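Local coordinates for protein UDP-glucose:anthocyanidin 3-O-glucosyltransferase (Clitoria ternatea, PDB 4REL) that belongs to the plant glycosyltransferases of the GT-B clan, whose chain folds into two Rossmann-like domains facing each other across a cleft, at residues Q5-F10 and T35-I40; L24-A29 and H54-I59; R60-S65 and E98-E103; V108-A113 and E441-S446. All coordinates share one frame; numbering follows the deposited sequence.

Interaction 1: residues Q5-F10 and T35-I40; sequences QHVAIF and TSFSFI. With ACT (acetate ion), chain G.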
loop_
_atom_site.group_PDB
_atom_site.type_symbol
_atom_site.label_atom_id
_atom_site.label_comp_id
_atom_site.label_asym_id
_atom_site.label_seq_id
_atom_site.Cartn_x
_atom_site.Cartn_y
_atom_site.Cartn_z
ATOM N N GLN A 5 -8.039 20.638 20.980
ATOM C CA GLN A 5 -8.126 19.473 20.084
ATOM C C GLN A 5 -6.763 18.796 19.967
ATOM O O GLN A 5 -5.742 19.447 19.707
ATOM C CB GLN A 5 -8.642 19.860 18.695
ATOM C CG GLN A 5 -10.042 20.494 18.689
ATOM C CD GLN A 5 -11.021 19.758 19.583
ATOM O OE1 GLN A 5 -11.233 20.139 20.736
ATOM N NE2 GLN A 5 -11.622 18.698 19.059
ATOM N N HIS A 6 -6.746 17.485 20.162
ATOM C CA HIS A 6 -5.484 16.757 20.235
ATOM C C HIS A 6 -5.665 15.353 19.689
ATOM O O HIS A 6 -6.293 14.503 20.324
ATOM C CB HIS A 6 -4.982 16.716 21.682
ATOM C CG HIS A 6 -3.702 15.946 21.869
ATOM N ND1 HIS A 6 -3.259 15.541 23.107
ATOM C CD2 HIS A 6 -2.765 15.547 20.978
ATOM C CE1 HIS A 6 -2.109 14.890 22.969
ATOM N NE2 HIS A 6 -1.792 14.881 21.689
ATOM N N VAL A 7 -5.090 15.115 18.515
ATOM C CA VAL A 7 -5.241 13.843 17.829
ATOM C C VAL A 7 -3.991 13.001 18.074
ATOM O O VAL A 7 -2.861 13.462 17.863
ATOM C CB VAL A 7 -5.418 14.071 16.316
ATOM C CG1 VAL A 7 -5.621 12.751 15.587
ATOM C CG2 VAL A 7 -6.596 14.996 16.071
ATOM N N ALA A 8 -4.183 11.772 18.548
ATOM C CA ALA A 8 -3.067 10.848 18.680
ATOM C C ALA A 8 -3.123 9.921 17.491
ATOM O O ALA A 8 -4.206 9.472 17.111
ATOM C CB ALA A 8 -3.168 10.059 19.970
ATOM N N ILE A 9 -1.958 9.629 16.909
ATOM C CA ILE A 9 -1.891 8.831 15.697
ATOM C C ILE A 9 -0.985 7.633 15.904
ATOM O O ILE A 9 0.156 7.783 16.359
ATOM C CB ILE A 9 -1.373 9.667 14.507
ATOM C CG1 ILE A 9 -2.307 10.862 14.250
ATOM C CG2 ILE A 9 -1.281 8.804 13.247
ATOM C CD1 ILE A 9 -1.754 12.185 14.754
ATOM N N PHE A 10 -1.505 6.447 15.579
ATOM C CA PHE A 10 -0.735 5.197 15.675
ATOM C C PHE A 10 -0.561 4.546 14.312
ATOM O O PHE A 10 -1.467 3.856 13.846
ATOM C CB PHE A 10 -1.436 4.185 16.604
ATOM C CG PHE A 10 -1.588 4.662 18.033
ATOM C CD1 PHE A 10 -0.542 4.537 18.940
ATOM C CD2 PHE A 10 -2.791 5.211 18.466
ATOM C CE1 PHE A 10 -0.682 4.972 20.257
ATOM C CE2 PHE A 10 -2.948 5.645 19.779
ATOM C CZ PHE A 10 -1.886 5.521 20.680
ATOM N N THR A 35 -4.637 22.707 16.035
ATOM C CA THR A 35 -4.885 21.387 16.610
ATOM C C THR A 35 -3.560 20.645 16.741
ATOM O O THR A 35 -2.701 20.762 15.867
ATOM C CB THR A 35 -5.834 20.589 15.703
ATOM O OG1 THR A 35 -7.119 21.226 15.695
ATOM C CG2 THR A 35 -5.993 19.156 16.186
ATOM N N SER A 36 -3.393 19.914 17.843
ATOM C CA SER A 36 -2.177 19.142 18.096
ATOM C C SER A 36 -2.297 17.768 17.475
ATOM O O SER A 36 -3.330 17.114 17.627
ATOM C CB SER A 36 -1.960 18.962 19.597
ATOM O OG SER A 36 -1.813 20.228 20.230
ATOM N N PHE A 37 -1.232 17.333 16.804
ATOM C CA PHE A 37 -1.164 15.992 16.233
ATOM C C PHE A 37 0.051 15.275 16.811
ATOM O O PHE A 37 1.188 15.727 16.661
ATOM C CB PHE A 37 -1.094 16.058 14.700
ATOM C CG PHE A 37 -2.355 16.603 14.068
ATOM C CD1 PHE A 37 -3.329 15.744 13.579
ATOM C CD2 PHE A 37 -2.587 17.973 14.011
ATOM C CE1 PHE A 37 -4.502 16.235 13.008
ATOM C CE2 PHE A 37 -3.762 18.471 13.449
ATOM C CZ PHE A 37 -4.717 17.600 12.945
ATOM N N SER A 38 -0.200 14.159 17.486
ATOM C CA SER A 38 0.857 13.442 18.177
ATOM C C SER A 38 1.056 12.094 17.505
ATOM O O SER A 38 0.206 11.211 17.604
ATOM C CB SER A 38 0.503 13.273 19.657
ATOM O OG SER A 38 0.500 14.536 20.340
ATOM N N PHE A 39 2.183 11.957 16.815
ATOM C CA PHE A 39 2.481 10.785 15.990
ATOM C C PHE A 39 3.325 9.819 16.817
ATOM O O PHE A 39 4.446 10.136 17.214
ATOM C CB PHE A 39 3.240 11.241 14.735
ATOM C CG PHE A 39 3.202 10.263 13.597
ATOM C CD1 PHE A 39 2.246 10.379 12.600
ATOM C CD2 PHE A 39 4.131 9.238 13.514
ATOM C CE1 PHE A 39 2.208 9.492 11.536
ATOM C CE2 PHE A 39 4.103 8.340 12.447
ATOM C CZ PHE A 39 3.143 8.468 11.465
ATOM N N ILE A 40 2.787 8.634 17.069
ATOM C CA ILE A 40 3.377 7.724 18.040
ATOM C C ILE A 40 3.890 6.481 17.320
ATOM O O ILE A 40 3.108 5.637 16.883
ATOM C CB ILE A 40 2.337 7.316 19.106
ATOM C CG1 ILE A 40 1.791 8.561 19.821
ATOM C CG2 ILE A 40 2.942 6.337 20.106
ATOM C CD1 ILE A 40 0.516 8.300 20.646
HETATM C C ACT G . 0.051 22.925 18.383
HETATM O O ACT G . -0.079 21.828 18.970
HETATM O OXT ACT G . 1.165 23.497 18.314
HETATM C CH3 ACT G . -1.181 23.626 17.876
#
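Paired in parallel from His6-Ser36 to Ile9-Phe39, strands 6-10 and 36-42 are the two strands of a beta-alpha-beta unit whose connection is helix 18-31. Their axes come within 4.7 Å and their directions differ by 19°, the usual twist of a parallel pair. Five backbone bonds join them: Ser36 N to Gln5 O, Val7 N to Ser36 O, Ser38 N to Val7 O, Ile9 N to Ser38 O and Ile40 N to Ile9 O. Gln5, Val7 and Ile9 thus serve this neighbour, while His6, Ala8 and Phe10 bond to Thr109 and strand 110-114 on the other flank. On the face carrying His6, the imidazole swings toward strand 36-42 because CG is anti to the backbone N (chi1 178°). There NE2 meets Ser38 OG at 2.7 Å, near the ring plane; with ND1 bound to Gln106 O, the ring is held at both nitrogens. Ser36 OG lies 2.7 Å from O of an acetate ion, though Gln106 OE1 competes for the same proton. Further along, Ile40 CD1 sits 3.6 Å from Phe10 CE1, the two side chains running alongside, and it also reaches Ala8 CB. The opposite face is apolar. Val7 CB approaches Phe37 CD1 at 3.8 Å, with the side chains pointing the same way. Ile9 instead crosses Phe39 at about a right angle, CG2 lying 3.9 Å from CD1, and sends its own CD1 to the edge of the Phe37 ring. Helix 18-31 packs over this apolar face and helix 89-104 over the His6 face, the three-layer alpha/beta/alpha build of a Rossmann-like domain.

Interaction 2: residues L24-A29 and H54-I59; sequences LVLKLA and HIPNNI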
loop_
_atom_site.group_PDB
_atom_site.type_symbol
_atom_site.label_atom_id
_atom_site.label_comp_id
_atom_site.label_asym_id
_atom_site.label_seq_id
_atom_site.Cartn_x
_atom_site.Cartn_y
_atom_site.Cartn_z
ATOM N N LEU A 24 -1.344 11.758 5.352
ATOM C CA LEU A 24 -2.659 12.203 5.816
ATOM C C LEU A 24 -2.550 13.182 6.984
ATOM O O LEU A 24 -3.214 14.226 7.006
ATOM C CB LEU A 24 -3.519 11.002 6.213
ATOM C CG LEU A 24 -4.882 11.351 6.832
ATOM C CD1 LEU A 24 -5.786 12.043 5.822
ATOM C CD2 LEU A 24 -5.557 10.083 7.365
ATOM N N VAL A 25 -1.708 12.857 7.958
ATOM C CA VAL A 25 -1.531 13.736 9.120
ATOM C C VAL A 25 -0.976 15.105 8.715
ATOM O O VAL A 25 -1.391 16.140 9.253
ATOM C CB VAL A 25 -0.629 13.065 10.189
ATOM C CG1 VAL A 25 -0.248 14.059 11.287
ATOM C CG2 VAL A 25 -1.346 11.857 10.794
ATOM N N LEU A 26 -0.050 15.122 7.756
ATOM C CA LEU A 26 0.464 16.397 7.246
ATOM C C LEU A 26 -0.668 17.252 6.672
ATOM O O LEU A 26 -0.713 18.462 6.905
ATOM C CB LEU A 26 1.554 16.175 6.189
ATOM C CG LEU A 26 2.913 15.714 6.719
ATOM C CD1 LEU A 26 3.821 15.251 5.596
ATOM C CD2 LEU A 26 3.599 16.829 7.505
ATOM N N LYS A 27 -1.576 16.630 5.930
ATOM C CA LYS A 27 -2.701 17.365 5.336
ATOM C C LYS A 27 -3.620 17.907 6.422
ATOM O O LYS A 27 -4.065 19.052 6.357
ATOM C CB LYS A 27 -3.512 16.470 4.392
ATOM C CG LYS A 27 -2.773 16.063 3.112
ATOM C CD LYS A 27 -3.559 14.995 2.342
ATOM C CE LYS A 27 -2.709 14.388 1.232
ATOM N NZ LYS A 27 -3.473 13.340 0.490
ATOM N N LEU A 28 -3.921 17.063 7.405
ATOM C CA LEU A 28 -4.792 17.467 8.513
ATOM C C LEU A 28 -4.142 18.566 9.353
ATOM O O LEU A 28 -4.815 19.499 9.795
ATOM C CB LEU A 28 -5.120 16.266 9.406
ATOM C CG LEU A 28 -5.962 15.174 8.737
ATOM C CD1 LEU A 28 -6.048 13.940 9.640
ATOM C CD2 LEU A 28 -7.357 15.691 8.398
ATOM N N ALA A 29 -2.840 18.441 9.599
ATOM C CA ALA A 29 -2.132 19.430 10.409
ATOM C C ALA A 29 -2.063 20.784 9.704
ATOM O O ALA A 29 -2.096 21.836 10.347
ATOM C CB ALA A 29 -0.742 18.938 10.753
ATOM N N HIS A 54 11.629 17.720 7.757
ATOM C CA HIS A 54 11.104 18.798 8.601
ATOM C C HIS A 54 9.588 18.648 8.740
ATOM O O HIS A 54 8.890 18.370 7.763
ATOM C CB HIS A 54 11.439 20.172 8.015
ATOM C CG HIS A 54 10.850 21.321 8.782
ATOM N ND1 HIS A 54 9.682 21.948 8.404
ATOM C CD2 HIS A 54 11.279 21.963 9.895
ATOM C CE1 HIS A 54 9.412 22.922 9.256
ATOM N NE2 HIS A 54 10.365 22.952 10.169
ATOM N N ILE A 55 9.073 18.824 9.951
ATOM C CA ILE A 55 7.635 18.697 10.151
ATOM C C ILE A 55 7.050 19.961 10.761
ATOM O O ILE A 55 7.745 20.666 11.499
ATOM C CB ILE A 55 7.288 17.479 11.023
ATOM C CG1 ILE A 55 7.959 17.588 12.388
ATOM C CG2 ILE A 55 7.721 16.196 10.323
ATOM C CD1 ILE A 55 7.537 16.504 13.353
ATOM N N PRO A 56 5.780 20.258 10.437
ATOM C CA PRO A 56 5.106 21.437 10.988
ATOM C C PRO A 56 5.081 21.442 12.509
ATOM O O PRO A 56 5.227 20.399 13.153
ATOM C CB PRO A 56 3.677 21.330 10.425
ATOM C CG PRO A 56 3.560 19.962 9.867
ATOM C CD PRO A 56 4.937 19.572 9.444
ATOM N N ASN A 57 4.900 22.630 13.072
ATOM C CA ASN A 57 4.998 22.830 14.507
ATOM C C ASN A 57 3.930 22.095 15.314
ATOM O O ASN A 57 4.149 21.767 16.479
ATOM C CB ASN A 57 4.958 24.328 14.816
ATOM C CG ASN A 57 5.965 25.114 14.001
ATOM O OD1 ASN A 57 7.116 24.696 13.840
ATOM N ND2 ASN A 57 5.536 26.256 13.471
ATOM N N ASN A 58 2.785 21.820 14.697
ATOM C CA ASN A 58 1.703 21.151 15.421
ATOM C C ASN A 58 1.724 19.616 15.327
ATOM O O ASN A 58 0.798 18.947 15.796
ATOM C CB ASN A 58 0.326 21.724 15.046
ATOM C CG ASN A 58 -0.023 21.540 13.577
ATOM O OD1 ASN A 58 0.849 21.527 12.702
ATOM N ND2 ASN A 58 -1.315 21.399 13.301
ATOM N N ILE A 59 2.783 19.072 14.724
ATOM C CA ILE A 59 3.017 17.629 14.741
ATOM C C ILE A 59 4.207 17.345 15.651
ATOM O O ILE A 59 5.279 17.949 15.503
ATOM C CB ILE A 59 3.308 17.052 13.336
ATOM C CG1 ILE A 59 2.114 17.281 12.406
ATOM C CG2 ILE A 59 3.632 15.571 13.445
ATOM C CD1 ILE A 59 2.330 16.775 10.973
HETATM O O HOH W 1 0.738 22.417 10.222
#
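Helix 18-31 passes close to the type I turn Pro56-Ile59, with the CA atoms of Ala29 and Asn58 6.5 Å apart and the turn closed by Ile59 N bonding to Pro56 O. Asn58 makes the polar link: its ND2 donates to Ala29 O at 3.1 Å with an N-H...O angle of 157°. The amide approaches that carbonyl from the flank, at a C=O...N angle of 112°. The same ND2 also bonds to Thr35 O, so one amide nitrogen ties together the late part of the helix, the residue just before the next strand and the turn. On the other branch, Asn58 OD1 receives a water at 2.6 Å, which bonds weakly to Ala29 O and closes a small ring of contacts.

Beside this polar patch the contact is apolar. Ile59 lays CG1 against Ala29 CB at 3.7 Å. Extended beyond CG1 (chi2 178°), it carries CD1 to two further partners on the helix, Val25 CG1 at 3.8 Å and Leu26 CD2 at 3.7 Å. Leu26 CD2 has a second neighbour in Pro56 CD, 3.6 Å off, where leucine and proline ring cross at about a right angle. Phe37 of strand 36-42 borders the same patch, touching Val25, Ala29 and Asn58. The crossover helix of one beta-alpha-beta unit is thereby fastened to the turn leading into edge strand 59-64 and to its first residue, an arrangement that belongs to the Rossmann-like fold.

Interaction 3: residues R60-S65 and E98-E103; sequences RVFTIS and ELAVAE. With ACT (acetate ion), chain G.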
loop_
_atom_site.group_PDB
_atom_site.type_symbol
_atom_site.label_atom_id
_atom_site.label_comp_id
_atom_site.label_asym_id
_atom_site.label_seq_id
_atom_site.Cartn_x
_atom_site.Cartn_y
_atom_site.Cartn_z
ATOM N N ARG A 60 4.013 16.451 16.612
ATOM C CA ARG A 60 5.087 16.077 17.522
ATOM C C ARG A 60 5.233 14.576 17.460
ATOM O O ARG A 60 4.242 13.867 17.303
ATOM C CB ARG A 60 4.760 16.512 18.949
ATOM C CG ARG A 60 4.717 18.025 19.110
ATOM C CD ARG A 60 4.074 18.453 20.423
ATOM N NE ARG A 60 3.935 19.913 20.478
ATOM C CZ ARG A 60 2.873 20.585 20.039
ATOM N NH1 ARG A 60 1.839 19.934 19.527
ATOM N NH2 ARG A 60 2.841 21.911 20.118
ATOM N N VAL A 61 6.465 14.097 17.598
ATOM C CA VAL A 61 6.739 12.674 17.421
ATOM C C VAL A 61 7.111 12.035 18.750
ATOM O O VAL A 61 7.934 12.570 19.498
ATOM C CB VAL A 61 7.862 12.472 16.397
ATOM C CG1 VAL A 61 8.234 10.995 16.286
ATOM C CG2 VAL A 61 7.424 13.012 15.043
ATOM N N PHE A 62 6.481 10.902 19.057
ATOM C CA PHE A 62 6.755 10.189 20.302
ATOM C C PHE A 62 7.133 8.749 20.019
ATOM O O PHE A 62 6.787 8.205 18.966
ATOM C CB PHE A 62 5.550 10.279 21.244
ATOM C CG PHE A 62 5.143 11.697 21.539
ATOM C CD1 PHE A 62 5.824 12.437 22.487
ATOM C CD2 PHE A 62 4.109 12.305 20.834
ATOM C CE1 PHE A 62 5.482 13.749 22.738
ATOM C CE2 PHE A 62 3.758 13.624 21.085
ATOM C CZ PHE A 62 4.442 14.345 22.040
ATOM N N THR A 63 7.855 8.139 20.953
ATOM C CA THR A 63 8.397 6.799 20.734
ATOM C C THR A 63 7.893 5.783 21.756
ATOM O O THR A 63 7.965 6.014 22.965
ATOM C CB THR A 63 9.926 6.822 20.796
ATOM O OG1 THR A 63 10.432 7.749 19.823
ATOM C CG2 THR A 63 10.506 5.436 20.523
ATOM N N ILE A 64 7.408 4.648 21.258
ATOM C CA ILE A 64 7.014 3.526 22.114
ATOM C C ILE A 64 7.825 2.273 21.766
ATOM O O ILE A 64 8.581 2.260 20.789
ATOM C CB ILE A 64 5.511 3.222 22.023
ATOM C CG1 ILE A 64 5.116 2.871 20.586
ATOM C CG2 ILE A 64 4.689 4.404 22.551
ATOM C CD1 ILE A 64 3.641 2.479 20.421
ATOM N N SER A 65 7.670 1.225 22.568
ATOM C CA SER A 65 8.432 -0.014 22.362
ATOM C C SER A 65 8.100 -0.722 21.046
ATOM O O SER A 65 6.954 -0.701 20.597
ATOM C CB SER A 65 8.172 -0.987 23.518
ATOM O OG SER A 65 8.866 -2.210 23.307
ATOM N N GLU A 98 0.553 8.844 27.069
ATOM C CA GLU A 98 1.092 9.557 28.235
ATOM C C GLU A 98 2.106 10.607 27.803
ATOM O O GLU A 98 2.002 11.768 28.191
ATOM C CB GLU A 98 1.725 8.584 29.244
ATOM C CG GLU A 98 2.440 9.302 30.368
ATOM C CD GLU A 98 3.496 8.439 31.042
ATOM O OE1 GLU A 98 3.381 7.186 31.053
ATOM O OE2 GLU A 98 4.465 9.030 31.547
ATOM N N LEU A 99 3.084 10.206 26.993
ATOM C CA LEU A 99 4.082 11.154 26.489
ATOM C C LEU A 99 3.444 12.333 25.750
ATOM O O LEU A 99 3.860 13.481 25.909
ATOM C CB LEU A 99 5.064 10.431 25.562
ATOM C CG LEU A 99 5.878 9.337 26.236
ATOM C CD1 LEU A 99 6.711 8.604 25.193
ATOM C CD2 LEU A 99 6.772 9.930 27.315
ATOM N N ALA A 100 2.427 12.049 24.938
ATOM C CA ALA A 100 1.742 13.089 24.161
ATOM C C ALA A 100 0.972 14.056 25.062
ATOM O O ALA A 100 0.998 15.284 24.877
ATOM C CB ALA A 100 0.824 12.455 23.133
ATOM N N VAL A 101 0.302 13.501 26.056
ATOM C CA VAL A 101 -0.466 14.314 26.983
ATOM C C VAL A 101 0.485 15.169 27.822
ATOM O O VAL A 101 0.221 16.345 28.064
ATOM C CB VAL A 101 -1.378 13.420 27.858
ATOM C CG1 VAL A 101 -1.962 14.217 29.008
ATOM C CG2 VAL A 101 -2.494 12.806 27.001
ATOM N N ALA A 102 1.611 14.591 28.238
ATOM C CA ALA A 102 2.564 15.332 29.063
ATOM C C ALA A 102 3.180 16.510 28.299
ATOM O O ALA A 102 3.351 17.596 28.854
ATOM C CB ALA A 102 3.660 14.407 29.603
ATOM N N GLU A 103 3.486 16.311 27.017
ATOM C CA GLU A 103 4.131 17.355 26.223
ATOM C C GLU A 103 3.155 18.460 25.837
ATOM O O GLU A 103 3.468 19.656 25.939
ATOM C CB GLU A 103 4.784 16.758 24.968
ATOM C CG GLU A 103 5.338 17.792 23.978
ATOM C CD GLU A 103 6.492 18.602 24.542
ATOM O OE1 GLU A 103 7.076 18.184 25.561
ATOM O OE2 GLU A 103 6.820 19.659 23.969
HETATM C C ACT G . 0.051 22.925 18.383
HETATM O O ACT G . -0.079 21.828 18.970
HETATM O OXT ACT G . 1.165 23.497 18.314
HETATM C CH3 ACT G . -1.181 23.626 17.876
#
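Phe62 carries the aromatic part of the contact, laying one face of its ring on the backbone of helix 89-104 at Leu99 and Ala100. Strand and helix axes approach to 8.8 Å and run at 144° to each other. Ala100 CA makes a CH-pi contact, 3.9 Å from the ring centroid and 21° off the normal; Leu99 C lies over the same face, displaced toward the rim. Glu103 CB, by contrast, meets the edge of the ring.

Apolar contacts extend this seat. Leu99 CB touches Phe62 CD1 at 3.7 Å, the two side chains sliding past each other in opposite directions, and Ala100 CB lies 3.8 Å from Phe62 CE2. Apart from these, Leu99 CD1 packs against the backbone at Thr63 O.

Charged groups lie toward the Glu103 end. The aliphatic part of Arg60 crosses Glu103 at about a right angle, CD beside CG. Arg60 NE and Glu103 OE2 stay 4.5 Å apart in the conformer described here, beyond a salt bridge, and a second conformer of Glu103 makes even this spacing uncertain. The guanidinium instead grips an acetate, probably from the crystallisation liquor, at its edge: NH1 donates to acetate O at 2.8 Å and NH2 to OXT at 2.9 Å, with a weak third bond from NH2 to O. Ser36 OG reaches this anion too. A helix packed roughly antiparallel over the outermost strand of a parallel sheet is part of the alpha/beta/alpha layering of the Rossmann-like fold.

Interaction 4: residues V108-A113 and E441-S446; sequences VTCIIA and EVISSS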
loop_
_atom_site.group_PDB
_atom_site.type_symbol
_atom_site.label_atom_id
_atom_site.label_comp_id
_atom_site.label_asym_id
_atom_site.label_seq_id
_atom_site.Cartn_x
_atom_site.Cartn_y
_atom_site.Cartn_z
ATOM N N VAL A 108 -6.064 13.691 24.987
ATOM C CA VAL A 108 -6.387 13.286 23.622
ATOM C C VAL A 108 -7.897 13.367 23.374
ATOM O O VAL A 108 -8.702 12.969 24.223
ATOM C CB VAL A 108 -5.858 11.868 23.348
ATOM C CG1 VAL A 108 -6.390 11.321 22.020
ATOM C CG2 VAL A 108 -4.341 11.880 23.346
ATOM N N THR A 109 -8.292 13.905 22.222
ATOM C CA THR A 109 -9.717 14.021 21.899
ATOM C C THR A 109 -10.156 13.101 20.762
ATOM O O THR A 109 -11.353 12.936 20.524
ATOM C CB THR A 109 -10.102 15.460 21.549
ATOM O OG1 THR A 109 -9.324 15.897 20.432
ATOM C CG2 THR A 109 -9.823 16.383 22.733
ATOM N N CYS A 110 -9.192 12.493 20.070
ATOM C CA CYS A 110 -9.495 11.693 18.896
ATOM C C CYS A 110 -8.273 10.837 18.577
ATOM O O CYS A 110 -7.143 11.280 18.763
ATOM C CB CYS A 110 -9.831 12.616 17.717
ATOM S SG CYS A 110 -10.309 11.759 16.203
ATOM N N ILE A 111 -8.490 9.603 18.128
ATOM C CA ILE A 111 -7.387 8.757 17.699
ATOM C C ILE A 111 -7.563 8.398 16.236
ATOM O O ILE A 111 -8.664 8.035 15.810
ATOM C CB ILE A 111 -7.277 7.472 18.553
ATOM C CG1 ILE A 111 -6.810 7.847 19.974
ATOM C CG2 ILE A 111 -6.284 6.478 17.927
ATOM C CD1 ILE A 111 -6.740 6.678 20.942
ATOM N N ILE A 112 -6.483 8.536 15.467
ATOM C CA ILE A 112 -6.418 7.975 14.120
ATOM C C ILE A 112 -5.384 6.877 14.177
ATOM O O ILE A 112 -4.271 7.080 14.651
ATOM C CB ILE A 112 -5.968 8.998 13.065
ATOM C CG1 ILE A 112 -6.940 10.169 13.004
ATOM C CG2 ILE A 112 -5.871 8.352 11.676
ATOM C CD1 ILE A 112 -6.483 11.261 12.078
ATOM N N ALA A 113 -5.740 5.702 13.688
ATOM C CA ALA A 113 -4.801 4.594 13.719
ATOM C C ALA A 113 -4.888 3.763 12.459
ATOM O O ALA A 113 -5.963 3.595 11.876
ATOM C CB ALA A 113 -5.054 3.719 14.938
ATOM N N GLU A 441 -13.870 17.842 10.089
ATOM C CA GLU A 441 -14.902 18.218 11.049
ATOM C C GLU A 441 -15.072 17.170 12.151
ATOM O O GLU A 441 -15.412 17.516 13.271
ATOM C CB GLU A 441 -16.253 18.530 10.385
ATOM C CG GLU A 441 -16.209 19.284 9.050
ATOM C CD GLU A 441 -15.219 20.443 8.982
ATOM O OE1 GLU A 441 -15.055 21.179 9.980
ATOM O OE2 GLU A 441 -14.617 20.629 7.898
ATOM N N VAL A 442 -14.807 15.899 11.858
ATOM C CA VAL A 442 -14.836 14.899 12.933
ATOM C C VAL A 442 -13.806 15.276 14.003
ATOM O O VAL A 442 -14.083 15.248 15.207
ATOM C CB VAL A 442 -14.560 13.477 12.422
ATOM C CG1 VAL A 442 -14.309 12.531 13.588
ATOM C CG2 VAL A 442 -15.728 12.986 11.590
ATOM N N ILE A 443 -12.622 15.657 13.545
ATOM C CA ILE A 443 -11.541 16.045 14.438
ATOM C C ILE A 443 -11.869 17.337 15.192
ATOM O O ILE A 443 -11.627 17.435 16.396
ATOM C CB ILE A 443 -10.234 16.183 13.661
ATOM C CG1 ILE A 443 -9.778 14.804 13.189
ATOM C CG2 ILE A 443 -9.154 16.838 14.526
ATOM C CD1 ILE A 443 -8.785 14.845 12.039
ATOM N N SER A 444 -12.435 18.321 14.500
ATOM C CA SER A 444 -12.772 19.582 15.168
ATOM C C SER A 444 -13.976 19.454 16.114
ATOM O O SER A 444 -14.117 20.242 17.051
ATOM C CB SER A 444 -12.956 20.733 14.168
ATOM O OG SER A 444 -14.089 20.548 13.345
ATOM N N SER A 445 -14.822 18.452 15.884
ATOM C CA SER A 445 -16.021 18.244 16.706
ATOM C C SER A 445 -15.749 17.373 17.928
ATOM O O SER A 445 -16.556 17.343 18.866
ATOM C CB SER A 445 -17.152 17.616 15.880
ATOM O OG SER A 445 -17.680 18.545 14.954
ATOM N N SER A 446 -14.616 16.675 17.914
ATOM C CA SER A 446 -14.261 15.740 18.980
ATOM C C SER A 446 -13.948 16.449 20.296
ATOM O O SER A 446 -13.743 17.668 20.347
ATOM C CB SER A 446 -13.084 14.847 18.554
ATOM O OG SER A 446 -11.852 15.564 18.505
ATOM O OXT SER A 446 -13.909 15.814 21.353
HETATM O O HOH W 2 -13.466 13.511 22.057
#
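Ile443, on the last turn of helix 431-445, meets Cys110 and Ile112 of the strand, whose alternate side chains lie on the face turned to the helix. Its CD1 approaches Ile112 CD1 at 4.3 Å and its CG1 comes as near to Cys110 SG, a loose apolar contact, with Val7 of the adjoining strand touching both isoleucines. Ile443 O accepts from Ser446 OG and from Gln5 NE2, so this late helical carbonyl is satisfied by side chains. Ser444 and Ser445 finish the helix without touching the strand. The final helix thus packs on the N-terminal sheet although more than 300 residues separate the two segments; such a return of the chain end to the N-terminal Rossmann-like domain is a feature of GT-B glycosyltransferases. Ser446 then closes the chain against Thr109. Its OG, placed between backbone N and carbonyl carbon (chi1 72°), donates to Ile443 O at 2.8 Å and receives a longer bond of 3.2 Å from Thr109 OG1. That threonine oxygen is in turn bonded to His6 N, which makes a short relay from strand 6-10 to the helix end. Ser446 CB rests 3.2 Å from Thr109 O, with Cys110 CB close to Ser446 OG. Of the terminal carboxylate, O takes a bond from Gln5 NE2, while a water that donates to Thr109 O at 2.7 Å lies next to OXT, too close for that second bond to be trusted.

Overall arrangement
All four contacts gather in the N-terminal Rossmann-like domain, around the parallel sheet whose order begins 59-64, 36-42, 6-10, 110-114. Interaction 1 pairs the two middle strands of these four; its centre lies about 9 Å from those of interactions 3 and 4 and about 10 Å from that of interaction 2. Along the chain, interactions 1 and 2 interlock, their segments alternating, and interactions 3 and 4 follow. Helix 18-31 and the final helix flank one face, where Leu28 touches Ile112 and Ile443 and so joins interactions 2 and 4; helix 89-104 packs on the other. Interactions 3 and 4, about 17 Å apart, thus hold opposite faces, and chain start and end meet at one end of the sheet.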